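Local coordinates for 177aa long hypothetical protein (Pyrococcus horikoshii, PDB 2CQZ), which probably hydrolyses 2'-deoxyribonucleoside 5'-phosphates to the deoxyribonucleoside and phosphate, working as a metal-dependent homodimeric phosphohydrolase, at residues A[68-73]-A[110-115]. Numbering follows the deposited sequence.
Sequences IVHDLA and REYQEC. With NI (nickel (II) ion), chain G.
His70 and Tyr112 carry this small, buried contact between segment 68-73, at helix 60-69, and helix 106-114. The methylene CB of His70 sits over one face of the phenol ring, 4.0 Å from the ring centroid, in a CH-pi contact. Beyond it the imidazole turns its edge toward that face in an offset edge-to-face pair, with the planes at 70°. Tyr112 reaches across because its CG lies anti to the backbone N (chi1 172°), and its broad, flat face gives His70 CB and the imidazole edge a surface to pack on. Histidine suits its own place by having two nitrogens: ND1 is hydrogen-bonded to the carbonyl of Ala67, which fixes the ring's rotation, while NE2 binds nickel at 2.4 Å. Asp71 adds OD2 to the metal at 2.3 Å, and its CB covers a face of the imidazole. With an alanine here in place of the phenol, a gap is likely to open beside His70, and its metal-binding ring would lose the aromatic face it packs on. Packing is close only around this pair; on the outward side of helix 106-114, the partly exposed Glu111 pairs with Lys62. His36 and Asp127 complete the nickel site, the H...HD...D arrangement characteristic of HD-domain phosphohydrolases.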
loop_
_atom_site.group_PDB
_atom_site.type_symbol
_atom_site.label_atom_id
_atom_site.label_comp_id
_atom_site.label_asym_id
_atom_site.label_seq_id
_atom_site.Cartn_x
_atom_site.Cartn_y
_atom_site.Cartn_z
ATOM N N ILE A 68 -22.278 -3.601 -16.007
ATOM C CA ILE A 68 -22.016 -4.178 -14.696
ATOM C C ILE A 68 -21.435 -5.589 -14.781
ATOM O O ILE A 68 -20.554 -5.971 -14.003
ATOM C CB ILE A 68 -23.318 -4.230 -13.855
ATOM C CG1 ILE A 68 -23.768 -2.814 -13.506
ATOM C CG2 ILE A 68 -23.098 -5.046 -12.597
ATOM C CD1 ILE A 68 -25.112 -2.742 -12.807
ATOM N N VAL A 69 -21.918 -6.350 -15.750
ATOM C CA VAL A 69 -21.506 -7.732 -15.920
ATOM C C VAL A 69 -20.331 -7.992 -16.878
ATOM O O VAL A 69 -19.681 -9.043 -16.798
ATOM C CB VAL A 69 -22.742 -8.560 -16.360
ATOM C CG1 VAL A 69 -22.347 -9.973 -16.721
ATOM C CG2 VAL A 69 -23.775 -8.575 -15.233
ATOM N N HIS A 70 -20.024 -7.025 -17.742
ATOM C CA HIS A 70 -18.974 -7.215 -18.733
ATOM C C HIS A 70 -17.645 -7.839 -18.310
ATOM O O HIS A 70 -17.086 -8.629 -19.075
ATOM C CB HIS A 70 -18.738 -5.921 -19.535
ATOM C CG HIS A 70 -17.697 -5.005 -18.964
ATOM N ND1 HIS A 70 -17.918 -4.218 -17.853
ATOM C CD2 HIS A 70 -16.434 -4.730 -19.372
ATOM C CE1 HIS A 70 -16.839 -3.499 -17.602
ATOM N NE2 HIS A 70 -15.924 -3.792 -18.508
ATOM N N ASP A 71 -17.119 -7.529 -17.127
ATOM C CA ASP A 71 -15.856 -8.164 -16.741
ATOM C C ASP A 71 -16.018 -9.156 -15.620
ATOM O O ASP A 71 -15.034 -9.587 -15.027
ATOM C CB ASP A 71 -14.816 -7.157 -16.287
ATOM C CG ASP A 71 -14.121 -6.485 -17.424
ATOM O OD1 ASP A 71 -13.559 -7.168 -18.313
ATOM O OD2 ASP A 71 -14.132 -5.249 -17.403
ATOM N N LEU A 72 -17.257 -9.521 -15.338
ATOM C CA LEU A 72 -17.569 -10.450 -14.258
ATOM C C LEU A 72 -16.807 -11.778 -14.236
ATOM O O LEU A 72 -16.569 -12.325 -13.160
ATOM C CB LEU A 72 -19.066 -10.744 -14.260
ATOM C CG LEU A 72 -19.760 -10.785 -12.897
ATOM C CD1 LEU A 72 -19.645 -9.413 -12.217
ATOM C CD2 LEU A 72 -21.221 -11.154 -13.091
ATOM N N ALA A 73 -16.430 -12.301 -15.402
ATOM C CA ALA A 73 -15.713 -13.577 -15.455
ATOM C C ALA A 73 -14.347 -13.475 -14.827
ATOM O O ALA A 73 -13.716 -14.495 -14.491
ATOM C CB ALA A 73 -15.566 -14.050 -16.894
ATOM N N ARG A 110 -22.495 -12.658 -24.154
ATOM C CA ARG A 110 -22.467 -13.011 -25.571
ATOM C C ARG A 110 -22.723 -11.797 -26.478
ATOM O O ARG A 110 -21.955 -11.540 -27.400
ATOM C CB ARG A 110 -23.486 -14.135 -25.827
ATOM C CG ARG A 110 -23.454 -14.781 -27.210
ATOM C CD ARG A 110 -24.305 -13.994 -28.190
ATOM N NE ARG A 110 -25.634 -13.711 -27.647
ATOM C CZ ARG A 110 -26.489 -12.833 -28.167
ATOM N NH1 ARG A 110 -26.167 -12.138 -29.255
ATOM N NH2 ARG A 110 -27.669 -12.637 -27.585
ATOM N N GLU A 111 -23.786 -11.042 -26.212
ATOM C CA GLU A 111 -24.102 -9.868 -27.026
ATOM C C GLU A 111 -22.995 -8.823 -26.924
ATOM O O GLU A 111 -22.680 -8.139 -27.898
ATOM C CB GLU A 111 -25.444 -9.260 -26.584
ATOM C CG GLU A 111 -25.786 -7.902 -27.201
ATOM C CD GLU A 111 -27.177 -7.416 -26.803
ATOM O OE1 GLU A 111 -27.531 -6.259 -27.123
ATOM O OE2 GLU A 111 -27.921 -8.194 -26.169
ATOM N N TYR A 112 -22.397 -8.706 -25.743
ATOM C CA TYR A 112 -21.336 -7.736 -25.530
ATOM C C TYR A 112 -20.135 -8.013 -26.423
ATOM O O TYR A 112 -19.596 -7.094 -27.043
ATOM C CB TYR A 112 -20.910 -7.742 -24.055
ATOM C CG TYR A 112 -19.687 -6.901 -23.753
ATOM C CD1 TYR A 112 -19.688 -5.521 -23.965
ATOM C CD2 TYR A 112 -18.521 -7.494 -23.266
ATOM C CE1 TYR A 112 -18.551 -4.752 -23.702
ATOM C CE2 TYR A 112 -17.386 -6.740 -23.001
ATOM C CZ TYR A 112 -17.408 -5.374 -23.222
ATOM O OH TYR A 112 -16.280 -4.635 -22.981
ATOM N N GLN A 113 -19.721 -9.277 -26.487
ATOM C CA GLN A 113 -18.572 -9.677 -27.298
ATOM C C GLN A 113 -18.810 -9.488 -28.794
ATOM O O GLN A 113 -17.863 -9.292 -29.553
ATOM C CB GLN A 113 -18.208 -11.140 -27.031
ATOM C CG GLN A 113 -17.786 -11.434 -25.605
ATOM C CD GLN A 113 -16.497 -10.727 -25.214
ATOM O OE1 GLN A 113 -16.500 -9.820 -24.378
ATOM N NE2 GLN A 113 -15.386 -11.143 -25.819
ATOM N N GLU A 114 -20.069 -9.555 -29.218
ATOM C CA GLU A 114 -20.395 -9.391 -30.626
ATOM C C GLU A 114 -20.209 -7.953 -31.059
ATOM O O GLU A 114 -19.935 -7.673 -32.228
ATOM C CB GLU A 114 -21.831 -9.825 -30.894
ATOM C CG GLU A 114 -21.987 -11.313 -31.134
ATOM C CD GLU A 114 -23.437 -11.701 -31.274
ATOM O OE1 GLU A 114 -24.169 -10.978 -31.989
ATOM O OE2 GLU A 114 -23.840 -12.723 -30.675
ATOM N N CYS A 115 -20.383 -7.042 -30.111
ATOM C CA CYS A 115 -20.210 -5.623 -30.372
ATOM C C CYS A 115 -20.986 -5.169 -31.615
ATOM O O CYS A 115 -20.456 -4.443 -32.463
ATOM C CB CYS A 115 -18.713 -5.337 -30.534
ATOM S SG CYS A 115 -18.232 -3.604 -30.427
HETATM NI NI NI G . -13.540 -3.615 -18.887
#